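Local coordinates for protein binary enterotoxin of Clostridium perfringens component a (Clostridium perfringens, PDB 5WTZ) that transfers ADP-ribose from NAD to actin as the enzymatic component of a two-part, iota-like enterotoxin, at residues A[93-98]-A[155-160]; A[341-346]-A[385-390]; A[355-360]-A[409-414]. All coordinates share one frame; numbering follows the deposited sequence.

Contact 1: A[93-98]-A[155-160]; sequences YVYYYE and PILVHL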
loop_
_atom_site.group_PDB
_atom_site.type_symbol
_atom_site.label_atom_id
_atom_site.label_comp_id
_atom_site.label_asym_id
_atom_site.label_seq_id
_atom_site.Cartn_x
_atom_site.Cartn_y
_atom_site.Cartn_z
ATOM N N TYR A 93 -10.384 0.604 -19.927
ATOM C CA TYR A 93 -10.632 1.681 -18.973
ATOM C C TYR A 93 -11.873 1.381 -18.127
ATOM O O TYR A 93 -12.899 0.907 -18.633
ATOM C CB TYR A 93 -10.791 3.021 -19.686
ATOM C CG TYR A 93 -9.559 3.540 -20.375
ATOM C CD1 TYR A 93 -9.254 3.158 -21.674
ATOM C CD2 TYR A 93 -8.703 4.439 -19.740
ATOM C CE1 TYR A 93 -8.137 3.642 -22.311
ATOM C CE2 TYR A 93 -7.584 4.930 -20.378
ATOM C CZ TYR A 93 -7.308 4.521 -21.668
ATOM O OH TYR A 93 -6.199 4.987 -22.327
ATOM N N VAL A 94 -11.775 1.649 -16.830
ATOM C CA VAL A 94 -12.887 1.428 -15.924
ATOM C C VAL A 94 -13.124 2.672 -15.087
ATOM O O VAL A 94 -12.283 3.578 -15.078
ATOM C CB VAL A 94 -12.651 0.209 -15.017
ATOM C CG1 VAL A 94 -12.677 -1.068 -15.853
ATOM C CG2 VAL A 94 -11.340 0.343 -14.247
ATOM N N TYR A 95 -14.268 2.706 -14.402
ATOM C CA TYR A 95 -14.759 3.901 -13.710
ATOM C C TYR A 95 -15.186 3.612 -12.277
ATOM O O TYR A 95 -15.727 2.542 -11.980
ATOM C CB TYR A 95 -15.941 4.509 -14.481
ATOM C CG TYR A 95 -15.587 4.927 -15.888
ATOM C CD1 TYR A 95 -15.584 4.005 -16.926
ATOM C CD2 TYR A 95 -15.243 6.238 -16.176
ATOM C CE1 TYR A 95 -15.255 4.376 -18.212
ATOM C CE2 TYR A 95 -14.924 6.623 -17.472
ATOM C CZ TYR A 95 -14.922 5.686 -18.481
ATOM O OH TYR A 95 -14.590 6.051 -19.773
ATOM N N TYR A 96 -14.928 4.562 -11.381
ATOM C CA TYR A 96 -15.547 4.555 -10.059
ATOM C C TYR A 96 -15.374 5.899 -9.376
ATOM O O TYR A 96 -14.325 6.545 -9.501
ATOM C CB TYR A 96 -14.985 3.439 -9.167
ATOM C CG TYR A 96 -13.498 3.507 -8.899
ATOM C CD1 TYR A 96 -12.583 2.988 -9.803
ATOM C CD2 TYR A 96 -13.011 4.055 -7.722
ATOM C CE1 TYR A 96 -11.206 3.037 -9.550
ATOM C CE2 TYR A 96 -11.657 4.109 -7.466
ATOM C CZ TYR A 96 -10.761 3.600 -8.371
ATOM O OH TYR A 96 -9.419 3.660 -8.086
ATOM N N TYR A 97 -16.427 6.318 -8.689
ATOM C CA TYR A 97 -16.374 7.474 -7.809
ATOM C C TYR A 97 -15.527 7.120 -6.604
ATOM O O TYR A 97 -15.542 5.969 -6.155
ATOM C CB TYR A 97 -17.765 7.886 -7.365
ATOM C CG TYR A 97 -18.590 8.630 -8.393
ATOM C CD1 TYR A 97 -18.207 9.886 -8.854
ATOM C CD2 TYR A 97 -19.755 8.084 -8.881
ATOM C CE1 TYR A 97 -18.989 10.578 -9.780
ATOM C CE2 TYR A 97 -20.543 8.770 -9.799
ATOM C CZ TYR A 97 -20.147 10.010 -10.248
ATOM O OH TYR A 97 -20.917 10.689 -11.169
ATOM N N GLU A 98 -14.790 8.094 -6.081
ATOM C CA GLU A 98 -13.850 7.827 -4.993
ATOM C C GLU A 98 -13.819 8.932 -3.920
ATOM O O GLU A 98 -14.094 10.104 -4.203
ATOM C CB GLU A 98 -12.452 7.604 -5.567
ATOM C CG GLU A 98 -11.391 7.217 -4.519
ATOM C CD GLU A 98 -11.761 5.952 -3.731
ATOM O OE1 GLU A 98 -12.681 5.993 -2.871
ATOM O OE2 GLU A 98 -11.117 4.909 -3.982
ATOM N N PRO A 155 -16.419 13.255 -4.142
ATOM C CA PRO A 155 -15.878 14.370 -4.938
ATOM C C PRO A 155 -15.116 13.988 -6.203
ATOM O O PRO A 155 -14.930 14.838 -7.080
ATOM C CB PRO A 155 -14.915 15.043 -3.963
ATOM C CG PRO A 155 -14.398 13.892 -3.143
ATOM C CD PRO A 155 -15.619 13.027 -2.922
ATOM N N ILE A 156 -14.696 12.734 -6.310
ATOM C CA ILE A 156 -13.738 12.329 -7.321
ATOM C C ILE A 156 -14.281 11.233 -8.211
ATOM O O ILE A 156 -14.995 10.347 -7.751
ATOM C CB ILE A 156 -12.413 11.839 -6.644
ATOM C CG1 ILE A 156 -11.787 12.969 -5.819
ATOM C CG2 ILE A 156 -11.425 11.263 -7.670
ATOM C CD1 ILE A 156 -10.869 12.458 -4.662
ATOM N N LEU A 157 -13.975 11.322 -9.497
ATOM C CA LEU A 157 -14.248 10.245 -10.434
ATOM C C LEU A 157 -12.912 9.705 -10.922
ATOM O O LEU A 157 -12.086 10.455 -11.491
ATOM C CB LEU A 157 -15.092 10.722 -11.619
ATOM C CG LEU A 157 -15.202 9.718 -12.780
ATOM C CD1 LEU A 157 -16.002 8.480 -12.363
ATOM C CD2 LEU A 157 -15.816 10.356 -14.029
ATOM N N VAL A 158 -12.684 8.414 -10.699
ATOM C CA VAL A 158 -11.456 7.774 -11.163
ATOM C C VAL A 158 -11.710 7.081 -12.498
ATOM O O VAL A 158 -12.625 6.278 -12.635
ATOM C CB VAL A 158 -10.894 6.753 -10.143
ATOM C CG1 VAL A 158 -9.602 6.128 -10.663
ATOM C CG2 VAL A 158 -10.627 7.426 -8.788
ATOM N N HIS A 159 -10.868 7.412 -13.467
ATOM C CA HIS A 159 -10.898 6.856 -14.805
ATOM C C HIS A 159 -9.612 6.040 -14.970
ATOM O O HIS A 159 -8.569 6.579 -15.322
ATOM C CB HIS A 159 -11.012 7.994 -15.823
ATOM C CG HIS A 159 -11.022 7.558 -17.252
ATOM N ND1 HIS A 159 -10.302 8.210 -18.226
ATOM C CD2 HIS A 159 -11.705 6.571 -17.881
ATOM C CE1 HIS A 159 -10.516 7.628 -19.394
ATOM N NE2 HIS A 159 -11.367 6.634 -19.213
ATOM N N LEU A 160 -9.710 4.741 -14.692
ATOM C CA LEU A 160 -8.559 3.878 -14.443
ATOM C C LEU A 160 -8.283 2.961 -15.619
ATOM O O LEU A 160 -9.187 2.261 -16.084
ATOM C CB LEU A 160 -8.801 3.044 -13.171
ATOM C CG LEU A 160 -7.664 2.114 -12.709
ATOM C CD1 LEU A 160 -6.415 2.891 -12.287
ATOM C CD2 LEU A 160 -8.137 1.215 -11.575
#

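Contact 2: A[341-346]-A[385-390]; sequences ISTTVL and VLIDHG. With NAD (nicotinamide-adenine-dinucleotide), chain B.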
loop_
_atom_site.group_PDB
_atom_site.type_symbol
_atom_site.label_atom_id
_atom_site.label_comp_id
_atom_site.label_asym_id
_atom_site.label_seq_id
_atom_site.Cartn_x
_atom_site.Cartn_y
_atom_site.Cartn_z
ATOM N N ILE A 341 16.962 3.552 9.222
ATOM C CA ILE A 341 15.614 2.985 9.246
ATOM C C ILE A 341 15.626 1.461 9.059
ATOM O O ILE A 341 15.924 0.956 7.961
ATOM C CB ILE A 341 14.700 3.596 8.169
ATOM C CG1 ILE A 341 14.909 5.106 8.075
ATOM C CG2 ILE A 341 13.229 3.212 8.463
ATOM C CD1 ILE A 341 14.061 5.762 6.975
ATOM N N SER A 342 15.320 0.745 10.140
ATOM C CA SER A 342 15.097 -0.698 10.096
ATOM C C SER A 342 13.697 -1.023 9.542
ATOM O O SER A 342 12.652 -0.713 10.149
ATOM C CB SER A 342 15.286 -1.327 11.482
ATOM O OG SER A 342 16.668 -1.539 11.771
ATOM N N THR A 343 13.679 -1.644 8.374
ATOM C CA THR A 343 12.417 -2.023 7.730
ATOM C C THR A 343 12.427 -3.504 7.412
ATOM O O THR A 343 13.483 -4.121 7.332
ATOM C CB THR A 343 12.135 -1.250 6.408
ATOM O OG1 THR A 343 12.896 -1.819 5.332
ATOM C CG2 THR A 343 12.450 0.235 6.537
ATOM N N THR A 344 11.240 -4.074 7.242
ATOM C CA THR A 344 11.102 -5.461 6.847
ATOM C C THR A 344 10.243 -5.519 5.590
ATOM O O THR A 344 9.196 -4.875 5.507
ATOM C CB THR A 344 10.490 -6.327 7.986
ATOM O OG1 THR A 344 10.287 -7.665 7.524
ATOM C CG2 THR A 344 9.142 -5.775 8.465
ATOM N N VAL A 345 10.675 -6.292 4.600
ATOM C CA VAL A 345 9.935 -6.342 3.354
ATOM C C VAL A 345 8.664 -7.186 3.442
ATOM O O VAL A 345 7.902 -7.257 2.467
ATOM C CB VAL A 345 10.813 -6.853 2.214
ATOM C CG1 VAL A 345 12.005 -5.909 2.058
ATOM C CG2 VAL A 345 11.264 -8.288 2.467
ATOM N N LEU A 346 8.423 -7.815 4.593
ATOM C CA LEU A 346 7.170 -8.544 4.789
ATOM C C LEU A 346 6.184 -7.676 5.549
ATOM O O LEU A 346 6.585 -6.877 6.395
ATOM C CB LEU A 346 7.387 -9.850 5.553
ATOM C CG LEU A 346 8.405 -10.868 5.011
ATOM C CD1 LEU A 346 8.399 -12.118 5.864
ATOM C CD2 LEU A 346 8.134 -11.214 3.538
ATOM N N VAL A 385 15.382 -4.702 5.242
ATOM C CA VAL A 385 16.064 -3.698 4.447
ATOM C C VAL A 385 16.390 -2.534 5.364
ATOM O O VAL A 385 15.497 -1.935 5.965
ATOM C CB VAL A 385 15.229 -3.242 3.238
ATOM C CG1 VAL A 385 15.787 -1.940 2.646
ATOM C CG2 VAL A 385 15.185 -4.352 2.175
ATOM N N LEU A 386 17.683 -2.252 5.498
ATOM C CA LEU A 386 18.162 -1.161 6.339
ATOM C C LEU A 386 18.444 0.063 5.478
ATOM O O LEU A 386 19.212 -0.002 4.521
ATOM C CB LEU A 386 19.412 -1.589 7.107
ATOM C CG LEU A 386 20.032 -0.604 8.106
ATOM C CD1 LEU A 386 19.014 -0.289 9.196
ATOM C CD2 LEU A 386 21.310 -1.178 8.716
ATOM N N ILE A 387 17.833 1.191 5.827
ATOM C CA ILE A 387 17.916 2.403 5.016
ATOM C C ILE A 387 18.884 3.390 5.665
ATOM O O ILE A 387 18.900 3.506 6.900
ATOM C CB ILE A 387 16.489 3.034 4.847
ATOM C CG1 ILE A 387 15.563 2.026 4.156
ATOM C CG2 ILE A 387 16.531 4.354 4.091
ATOM C CD1 ILE A 387 14.076 2.428 4.109
ATOM N N ASP A 388 19.690 4.077 4.844
ATOM C CA ASP A 388 20.669 5.053 5.311
ATOM C C ASP A 388 20.003 6.186 6.099
ATOM O O ASP A 388 18.828 6.504 5.898
ATOM C CB ASP A 388 21.475 5.611 4.117
ATOM C CG ASP A 388 22.839 6.186 4.524
ATOM O OD1 ASP A 388 23.290 5.991 5.685
ATOM O OD2 ASP A 388 23.483 6.847 3.672
ATOM N N HIS A 389 20.753 6.780 7.018
ATOM C CA HIS A 389 20.215 7.907 7.773
ATOM C C HIS A 389 20.037 9.137 6.876
ATOM O O HIS A 389 20.698 9.265 5.843
ATOM C CB HIS A 389 21.127 8.232 8.955
ATOM C CG HIS A 389 22.478 8.738 8.559
ATOM N ND1 HIS A 389 22.850 10.054 8.699
ATOM C CD2 HIS A 389 23.549 8.095 8.034
ATOM C CE1 HIS A 389 24.097 10.206 8.280
ATOM N NE2 HIS A 389 24.542 9.034 7.872
ATOM N N GLY A 390 19.128 10.030 7.259
ATOM C CA GLY A 390 19.061 11.335 6.631
ATOM C C GLY A 390 18.125 11.464 5.444
ATOM O O GLY A 390 18.207 12.441 4.708
HETATM P PA NAD B . 14.817 1.725 16.400
HETATM O O1A NAD B . 16.191 2.148 16.864
HETATM O O2A NAD B . 14.315 2.141 15.050
HETATM O O5B NAD B . 13.708 2.205 17.468
HETATM C C5B NAD B . 13.927 2.197 18.883
HETATM C C4B NAD B . 13.032 3.233 19.533
HETATM O O4B NAD B . 13.420 4.523 19.042
HETATM C C3B NAD B . 11.563 3.027 19.175
HETATM O O3B NAD B . 10.764 3.348 20.326
HETATM C C2B NAD B . 11.331 4.038 18.060
HETATM O O2B NAD B . 9.979 4.503 18.007
HETATM C C1B NAD B . 12.311 5.156 18.395
HETATM N N9A NAD B . 12.763 5.800 17.145
HETATM C C8A NAD B . 13.366 5.203 16.101
HETATM N N7A NAD B . 13.625 6.108 15.116
HETATM C C5A NAD B . 13.158 7.290 15.536
HETATM C C6A NAD B . 13.101 8.663 14.997
HETATM N N6A NAD B . 13.604 8.937 13.773
HETATM N N1A NAD B . 12.510 9.619 15.755
HETATM C C2A NAD B . 12.014 9.354 16.975
HETATM N N3A NAD B . 12.047 8.128 17.534
HETATM C C4A NAD B . 12.586 7.083 16.863
HETATM O O3 NAD B . 14.788 0.123 16.473
HETATM P PN NAD B . 13.528 -0.875 16.439
HETATM O O1N NAD B . 12.887 -0.768 15.073
HETATM O O2N NAD B . 12.723 -0.667 17.700
HETATM O O5D NAD B . 14.316 -2.270 16.581
HETATM C C5D NAD B . 15.373 -2.632 15.693
HETATM C C4D NAD B . 15.657 -4.115 15.843
HETATM O O4D NAD B . 14.609 -4.863 15.223
HETATM C C3D NAD B . 16.913 -4.488 15.081
HETATM O O3D NAD B . 17.425 -5.703 15.657
HETATM C C2D NAD B . 16.400 -4.761 13.684
HETATM O O2D NAD B . 17.242 -5.683 12.983
HETATM C C1D NAD B . 14.990 -5.306 13.926
HETATM N N1N NAD B . 13.993 -4.840 12.940
HETATM C C2N NAD B . 12.946 -4.080 13.319
HETATM C C3N NAD B . 12.006 -3.647 12.377
HETATM C C7N NAD B . 10.823 -2.805 12.768
HETATM O O7N NAD B . 10.846 -2.066 13.760
HETATM N N7N NAD B . 9.748 -2.931 12.007
HETATM C C4N NAD B . 12.127 -4.007 11.040
HETATM C C5N NAD B . 13.213 -4.786 10.676
HETATM C C6N NAD B . 14.130 -5.188 11.652
#

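Contact 3: A[355-360]-A[409-414]; sequences KRKLIL and GKTNKL. With NAD (nicotinamide-adenine-dinucleotide), chain B.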
loop_
_atom_site.group_PDB
_atom_site.type_symbol
_atom_site.label_atom_id
_atom_site.label_comp_id
_atom_site.label_asym_id
_atom_site.label_seq_id
_atom_site.Cartn_x
_atom_site.Cartn_y
_atom_site.Cartn_z
ATOM N N LYS A 355 2.660 -4.917 19.441
ATOM C CA LYS A 355 1.655 -3.961 19.885
ATOM C C LYS A 355 1.841 -2.541 19.358
ATOM O O LYS A 355 0.970 -1.692 19.581
ATOM C CB LYS A 355 1.598 -3.949 21.412
ATOM C CG LYS A 355 0.981 -5.231 21.976
ATOM C CD LYS A 355 0.749 -5.163 23.465
ATOM C CE LYS A 355 0.090 -6.455 23.958
ATOM N NZ LYS A 355 -0.291 -6.412 25.396
ATOM N N ARG A 356 2.939 -2.272 18.644
ATOM C CA ARG A 356 3.091 -0.967 18.000
ATOM C C ARG A 356 1.921 -0.714 17.027
ATOM O O ARG A 356 1.564 -1.601 16.244
ATOM C CB ARG A 356 4.426 -0.869 17.261
ATOM C CG ARG A 356 5.635 -0.970 18.199
ATOM C CD ARG A 356 6.916 -0.563 17.510
ATOM N NE ARG A 356 8.021 -0.670 18.456
ATOM C CZ ARG A 356 9.309 -0.579 18.135
ATOM N NH1 ARG A 356 9.681 -0.397 16.877
ATOM N NH2 ARG A 356 10.229 -0.689 19.083
ATOM N N LYS A 357 1.323 0.478 17.099
ATOM C CA LYS A 357 0.063 0.790 16.386
ATOM C C LYS A 357 0.288 1.491 15.056
ATOM O O LYS A 357 -0.659 1.811 14.326
ATOM C CB LYS A 357 -0.842 1.670 17.261
ATOM C CG LYS A 357 -1.136 1.110 18.649
ATOM C CD LYS A 357 -1.935 2.126 19.472
ATOM C CE LYS A 357 -2.090 1.701 20.915
ATOM N NZ LYS A 357 -2.819 2.744 21.674
ATOM N N LEU A 358 1.549 1.759 14.752
ATOM C CA LEU A 358 1.872 2.537 13.572
ATOM C C LEU A 358 2.647 1.666 12.599
ATOM O O LEU A 358 3.801 1.302 12.850
ATOM C CB LEU A 358 2.665 3.789 13.969
ATOM C CG LEU A 358 1.923 4.804 14.856
ATOM C CD1 LEU A 358 2.885 5.830 15.429
ATOM C CD2 LEU A 358 0.786 5.498 14.097
ATOM N N ILE A 359 2.008 1.334 11.487
ATOM C CA ILE A 359 2.602 0.456 10.485
ATOM C C ILE A 359 3.005 1.227 9.229
ATOM O O ILE A 359 2.155 1.628 8.417
ATOM C CB ILE A 359 1.636 -0.678 10.092
ATOM C CG1 ILE A 359 1.098 -1.372 11.345
ATOM C CG2 ILE A 359 2.321 -1.652 9.138
ATOM C CD1 ILE A 359 -0.029 -2.380 11.080
ATOM N N LEU A 360 4.306 1.437 9.073
ATOM C CA LEU A 360 4.834 2.081 7.874
ATOM C C LEU A 360 4.665 1.152 6.684
ATOM O O LEU A 360 5.020 -0.023 6.750
ATOM C CB LEU A 360 6.308 2.447 8.055
ATOM C CG LEU A 360 6.862 3.364 6.958
ATOM C CD1 LEU A 360 6.162 4.715 6.997
ATOM C CD2 LEU A 360 8.392 3.503 7.128
ATOM N N GLY A 409 -2.664 -6.487 20.429
ATOM C CA GLY A 409 -3.051 -5.391 21.306
ATOM C C GLY A 409 -4.512 -4.970 21.304
ATOM O O GLY A 409 -4.862 -3.984 21.957
ATOM N N LYS A 410 -5.357 -5.704 20.578
ATOM C CA LYS A 410 -6.802 -5.418 20.524
ATOM C C LYS A 410 -7.055 -3.931 20.328
ATOM O O LYS A 410 -7.742 -3.295 21.137
ATOM C CB LYS A 410 -7.507 -5.896 21.796
ATOM C CG LYS A 410 -7.512 -7.397 21.995
ATOM C CD LYS A 410 -7.975 -7.752 23.401
ATOM C CE LYS A 410 -7.865 -9.242 23.668
ATOM N NZ LYS A 410 -8.839 -10.033 22.867
ATOM N N THR A 411 -6.472 -3.380 19.270
ATOM C CA THR A 411 -6.549 -1.947 19.017
ATOM C C THR A 411 -6.628 -1.602 17.535
ATOM O O THR A 411 -6.148 -2.344 16.668
ATOM C CB THR A 411 -5.319 -1.216 19.610
ATOM O OG1 THR A 411 -5.425 0.192 19.375
ATOM C CG2 THR A 411 -4.087 -1.690 18.936
ATOM N N ASN A 412 -7.227 -0.454 17.243
ATOM C CA ASN A 412 -7.034 0.153 15.941
ATOM C C ASN A 412 -5.564 0.489 15.709
ATOM O O ASN A 412 -4.869 0.998 16.598
ATOM C CB ASN A 412 -7.877 1.413 15.791
ATOM C CG ASN A 412 -9.319 1.106 15.515
ATOM O OD1 ASN A 412 -9.635 0.127 14.841
ATOM N ND2 ASN A 412 -10.212 1.945 16.021
ATOM N N LYS A 413 -5.100 0.196 14.503
ATOM C CA LYS A 413 -3.750 0.526 14.087
ATOM C C LYS A 413 -3.792 1.366 12.815
ATOM O O LYS A 413 -4.806 1.365 12.100
ATOM C CB LYS A 413 -2.936 -0.752 13.890
ATOM C CG LYS A 413 -2.803 -1.569 15.186
ATOM C CD LYS A 413 -1.884 -2.770 15.007
ATOM C CE LYS A 413 -1.422 -3.308 16.361
ATOM N NZ LYS A 413 -0.706 -4.638 16.236
ATOM N N LEU A 414 -2.712 2.090 12.535
ATOM C CA LEU A 414 -2.655 2.939 11.342
ATOM C C LEU A 414 -1.620 2.461 10.339
ATOM O O LEU A 414 -0.426 2.387 10.632
ATOM C CB LEU A 414 -2.361 4.391 11.723
ATOM C CG LEU A 414 -3.366 5.023 12.690
ATOM C CD1 LEU A 414 -2.963 6.441 13.044
ATOM C CD2 LEU A 414 -4.790 4.996 12.113
HETATM P PA NAD B . 14.817 1.725 16.400
HETATM O O1A NAD B . 16.191 2.148 16.864
HETATM O O2A NAD B . 14.315 2.141 15.050
HETATM O O5B NAD B . 13.708 2.205 17.468
HETATM C C5B NAD B . 13.927 2.197 18.883
HETATM C C4B NAD B . 13.032 3.233 19.533
HETATM O O4B NAD B . 13.420 4.523 19.042
HETATM C C3B NAD B . 11.563 3.027 19.175
HETATM O O3B NAD B . 10.764 3.348 20.326
HETATM C C2B NAD B . 11.331 4.038 18.060
HETATM O O2B NAD B . 9.979 4.503 18.007
HETATM C C1B NAD B . 12.311 5.156 18.395
HETATM N N9A NAD B . 12.763 5.800 17.145
HETATM C C8A NAD B . 13.366 5.203 16.101
HETATM N N7A NAD B . 13.625 6.108 15.116
HETATM C C5A NAD B . 13.158 7.290 15.536
HETATM C C6A NAD B . 13.101 8.663 14.997
HETATM N N6A NAD B . 13.604 8.937 13.773
HETATM N N1A NAD B . 12.510 9.619 15.755
HETATM C C2A NAD B . 12.014 9.354 16.975
HETATM N N3A NAD B . 12.047 8.128 17.534
HETATM C C4A NAD B . 12.586 7.083 16.863
HETATM O O3 NAD B . 14.788 0.123 16.473
HETATM P PN NAD B . 13.528 -0.875 16.439
HETATM O O1N NAD B . 12.887 -0.768 15.073
HETATM O O2N NAD B . 12.723 -0.667 17.700
HETATM O O5D NAD B . 14.316 -2.270 16.581
HETATM C C5D NAD B . 15.373 -2.632 15.693
HETATM C C4D NAD B . 15.657 -4.115 15.843
HETATM O O4D NAD B . 14.609 -4.863 15.223
HETATM C C3D NAD B . 16.913 -4.488 15.081
HETATM O O3D NAD B . 17.425 -5.703 15.657
HETATM C C2D NAD B . 16.400 -4.761 13.684
HETATM O O2D NAD B . 17.242 -5.683 12.983
HETATM C C1D NAD B . 14.990 -5.306 13.926
HETATM N N1N NAD B . 13.993 -4.840 12.940
HETATM C C2N NAD B . 12.946 -4.080 13.319
HETATM C C3N NAD B . 12.006 -3.647 12.377
HETATM C C7N NAD B . 10.823 -2.805 12.768
HETATM O O7N NAD B . 10.846 -2.066 13.760
HETATM N N7N NAD B . 9.748 -2.931 12.007
HETATM C C4N NAD B . 12.127 -4.007 11.040
HETATM C C5N NAD B . 13.213 -4.786 10.676
HETATM C C6N NAD B . 14.130 -5.188 11.652
HETATM O O HOH W 1 -5.549 2.711 20.574
#

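Contact 1: A[93-98]-A[155-160]
In the mixed five-stranded sheet of the N-terminal ADP-ribosyltransferase-like domain, V94 to E98 on the outermost strand 92-98 pair antiparallel with L160 to I156 on strand 156-162. V94 and L160 exchange two backbone hydrogen bonds, each 2.8 Å from the N of one to the O of the other; Y96 and V158 form the next hydrogen-bonded pair. At E98 and I156 the pairing slackens: E98 N still binds I156 O, but the return bond from I156 N to E98 O is weak. On one face Y96 lies alongside V158. With its CG wedged between the backbone N and the carbonyl carbon (chi1 60°), the ring folds over its neighbour, and V158 CB makes a CH-pi contact 3.8 Å from the centroid of the Y96 ring. V158 CG2 also packs against E98 CB, while L160 CD2 meets the edge of the Y96 ring. On the other face Y95 and H159 form an aromatic cluster with Y93, the two tyrosines lying on opposite sides of the imidazole plane. That plane is 19° from that of Y93 and 27° from that of Y95, but both pairs are slid apart and barely overlap. D11 holds Y95 OH and H159 NE2, and D207 takes H159 ND1, which fixes the imidazole's rotation. H159 CD2 lies 3.2 Å from Y95 CE2, the closest approach within the cluster.

Contact 2: A[341-346]-A[385-390]
T343 turns its OG1 between its own backbone N and carbonyl carbon (chi1 79°), which brings the hydroxyl round to V385 O, 2.7 Å from T343 OG1. The same rotation sets T343 CG2 anti to the carbonyl carbon and lays it across the end of I387, 3.7 Å from I387 CD1. V385 O is thus gripped twice from one residue, by the hydroxyl and by T343 N. Both donors are tilted out of the carbonyl plane, T343 N by 30°. T343 OG1 is also hydrogen-bonded to T297. V385 N returns a bond to T343 O, and I341 and I387 exchange straighter backbone bonds, I341 N to I387 O being 3.0 Å. These antiparallel pairs belong to the three-stranded sheet of the C-terminal ADP-ribosyltransferase domain, in which strand 384-387 is the middle strand and 341-344 an outer one. S342, T343 and T344 probably correspond to the Ser-Thr-Ser (STS) motif of arginine-type ADP-ribosyltransferases, here Ser-Thr-Thr. I341 and I387 pack through their CB atoms, 3.8 Å from CB to CB, on the face that also carries T343 and V385; strand 358-364 touches V385 and I387 there. The V345 and V385 side chains cross at about a right angle, V345 CG1 touching V385 CG2. S342 and L386 occupy the other face, with L386 CD1 near S342 OG. That hydroxyl is hydrogen-bonded to E384, which itself binds NAD, and to Y249. The strand 341-344 backbone borders the nicotinamide: S342 O lies 3.5 Å from NAD C4N, and T343 O 3.4 Å from NAD C5N.

Contact 3: A[355-360]-A[409-414]
The short strands 358-360 and 411-414 run parallel, their axes at 29°, and L414 bonds to the residues on either side of L358: L414 N gives a nearly straight 2.7 Å bond to K357 O, and L414 O accepts I359 N at 2.8 Å. L358 and L414 lie side by side on one face of the sheet, L358 CD2 4.0 Å from L414 CD1, and F326 of helix 320-330 touches both leucines. K413 runs its extended chain back past K357, with K413 CE 3.4 Å from R356 O. Its ammonium group makes a salt bridge with D403 and is also hydrogen-bonded to A354 O and G408 O. This parallel pairing joins strands 358-364 and 411-420 in the mixed five-stranded sheet of the C-terminal ADP-ribosyltransferase domain, near the start of both strands. Just before strand 358-364 begins, R356 points away from 409-414 and reaches the nucleotide. Its chain is extended from CG to NE, and both terminal nitrogens converge on one pyrophosphate oxygen: R356 NH2 binds NAD O2N at 2.9 Å and NH1 binds it at 3.2 Å. The PN phosphorus lies at the guanidinium edge, in its plane, while NAD O3B sits over one face. NH1 is also hydrogen-bonded to R300 O, which helps fix the group's rotation. The extended K357 side chain crosses T411 at about a right angle; a water accepts from K357 NZ and donates to T411 OG1, and Y315 O is a further acceptor for that ammonium group.

Overall arrangement
Contact 1 comes first along the chain, in the N-terminal ADP-ribosyltransferase-like domain, its centre about 34 Å and about 30 Å from those of contacts 2 and 3. The other two share the C-terminal domain, and their segments alternate in sequence. Their centres are about 19 Å apart, their nearest atoms about 5 Å. Contact 2, beside the nicotinamide, lies in the three-stranded sheet and contact 3, beside the pyrophosphate, in the five-stranded one. Both domains have a five-stranded sheet of order 1-3-5-4-2; counted along the chain, contact 1 joins the first and third strands and contact 3 the third and fifth, neighbours in the sheet. This is consistent with two related domains, of which the C-terminal one holds the NAD here.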